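Local structure of Non-reducing end beta-L-arabinofuranosidase (Bacteroides thetaiotaomicron, 5MQO) at residues 566-569 and 570-573. The protein is a gut-bacterial family GH127 glycoside hydrolase, probably an aceric acidase acting in the breakdown of complex plant pectin. Sequence-based numbering, arbitrary orientation.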
loop_
_atom_site.group_PDB
_atom_site.type_symbol
_atom_site.label_atom_id
_atom_site.label_comp_id
_atom_site.label_asym_id
_atom_site.label_seq_id
_atom_site.Cartn_x
_atom_site.Cartn_y
_atom_site.Cartn_z
ATOM N N THR A 566 -21.826 21.390 -15.722
ATOM C CA THR A 566 -21.856 22.563 -14.836
ATOM C C THR A 566 -22.638 22.095 -13.617
ATOM O O THR A 566 -23.860 22.005 -13.653
ATOM C CB THR A 566 -22.483 23.825 -15.496
ATOM O OG1 THR A 566 -21.734 24.182 -16.659
ATOM C CG2 THR A 566 -22.446 25.013 -14.541
ATOM N N TRP A 567 -21.917 21.762 -12.555
ATOM C CA TRP A 567 -22.517 21.102 -11.390
ATOM C C TRP A 567 -23.202 22.147 -10.527
ATOM O O TRP A 567 -22.637 23.215 -10.281
ATOM C CB TRP A 567 -21.457 20.331 -10.559
ATOM C CG TRP A 567 -20.720 19.285 -11.337
ATOM C CD1 TRP A 567 -19.542 19.442 -12.013
ATOM C CD2 TRP A 567 -21.120 17.931 -11.546
ATOM N NE1 TRP A 567 -19.188 18.271 -12.627
ATOM C CE2 TRP A 567 -20.145 17.326 -12.356
ATOM C CE3 TRP A 567 -22.215 17.165 -11.125
ATOM C CZ2 TRP A 567 -20.227 15.989 -12.743
ATOM C CZ3 TRP A 567 -22.295 15.858 -11.509
ATOM C CH2 TRP A 567 -21.299 15.274 -12.305
ATOM N N LYS A 568 -24.419 21.821 -10.094
ATOM C CA LYS A 568 -25.216 22.645 -9.181
ATOM C C LYS A 568 -25.215 21.974 -7.825
ATOM O O LYS A 568 -25.050 20.750 -7.739
ATOM C CB LYS A 568 -26.692 22.742 -9.651
ATOM C CG LYS A 568 -26.929 23.061 -11.126
ATOM C CD LYS A 568 -26.493 24.475 -11.508
ATOM C CE LYS A 568 -26.149 24.608 -12.994
ATOM N NZ LYS A 568 -27.157 23.996 -13.917
ATOM N N LYS A 569 -25.463 22.754 -6.774
ATOM C CA LYS A 569 -25.733 22.174 -5.459
ATOM C C LYS A 569 -26.764 21.052 -5.560
ATOM O O LYS A 569 -27.660 21.092 -6.400
ATOM C CB LYS A 569 -26.210 23.229 -4.461
ATOM C CG LYS A 569 -26.848 22.645 -3.201
ATOM C CD LYS A 569 -26.893 23.619 -2.037
ATOM C CE LYS A 569 -27.364 22.882 -0.791
ATOM N NZ LYS A 569 -27.489 23.782 0.386
ATOM N N GLY A 570 -26.576 20.023 -4.735
ATOM C CA GLY A 570 -27.499 18.915 -4.628
ATOM C C GLY A 570 -27.476 17.912 -5.758
ATOM O O GLY A 570 -28.226 16.935 -5.697
ATOM N N ASP A 571 -26.637 18.115 -6.785
ATOM C CA ASP A 571 -26.500 17.096 -7.857
ATOM C C ASP A 571 -26.019 15.759 -7.253
ATOM O O ASP A 571 -25.388 15.706 -6.170
ATOM C CB ASP A 571 -25.578 17.546 -9.031
ATOM C CG ASP A 571 -26.246 18.572 -9.995
ATOM O OD1 ASP A 571 -27.477 18.575 -10.158
ATOM O OD2 ASP A 571 -25.526 19.387 -10.613
ATOM N N VAL A 572 -26.360 14.684 -7.958
ATOM C CA VAL A 572 -26.097 13.322 -7.508
ATOM C C VAL A 572 -25.583 12.506 -8.681
ATOM O O VAL A 572 -26.283 12.354 -9.670
ATOM C CB VAL A 572 -27.393 12.700 -6.951
ATOM C CG1 VAL A 572 -27.337 11.177 -6.902
ATOM C CG2 VAL A 572 -27.690 13.266 -5.571
ATOM N N VAL A 573 -24.364 11.991 -8.567
ATOM C CA VAL A 573 -23.860 10.973 -9.484
ATOM C C VAL A 573 -23.863 9.615 -8.779
ATOM O O VAL A 573 -23.598 9.524 -7.572
ATOM C CB VAL A 573 -22.421 11.264 -9.944
ATOM C CG1 VAL A 573 -22.060 10.391 -11.143
ATOM C CG2 VAL A 573 -22.250 12.726 -10.297
#
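Asp571, the last residue of a type II turn, turns its side chain back to the backbone of Lys568, the first. Its CB packs at the edge of the Trp567 indole, in the ring plane and 4.0 Å from Trp567 CE3. With chi1 at -76°, CG lies beside Asp571's own backbone N and the carboxylate is brought across the open end of the turn to Lys568 N. OD2 then accepts from Lys568 N at 2.7 Å, a nearly straight bond (168° at the hydrogen) that arrives from above the carboxylate plane. OD1, the other oxygen, accepts from the side-chain amide of Asn547, so both arms of the carboxylate are used. An aspartate suits the place because its short side chain ends in two acceptors.

The backbone returns the grip: Asp571 N donates to Lys568 O at 3.2 Å, closing the turn. Gly570 takes the third position with phi +75°, where a CB would crowd the Lys569 carbonyl. The two lysines suit an exposed bend, and Lys569 stretches its chain away from it.

Trp567 extends its six-membered ring to Val573, whose CG2 comes obliquely to CZ3 and CH2, 3.4 Å from each. A valine suits this buried strand position, its branch putting a methyl against the indole. The indole NE1 donates to Phe529 O, Leu531 and Val546 touch its side chain, and the ring of Phe529 meets its ring, so it is buried between the sheet of strand 529-535 and that of strand 542-546.

An alanine in place of Asp571 is likely to leave Lys568 N and the Asn547 amide without their shared acceptor group and the bend less firmly fixed. Polar bonds thus set the shape of this connection between strands 559-565 and 572-577, while its aromatic side chain ties it to the apolar interior.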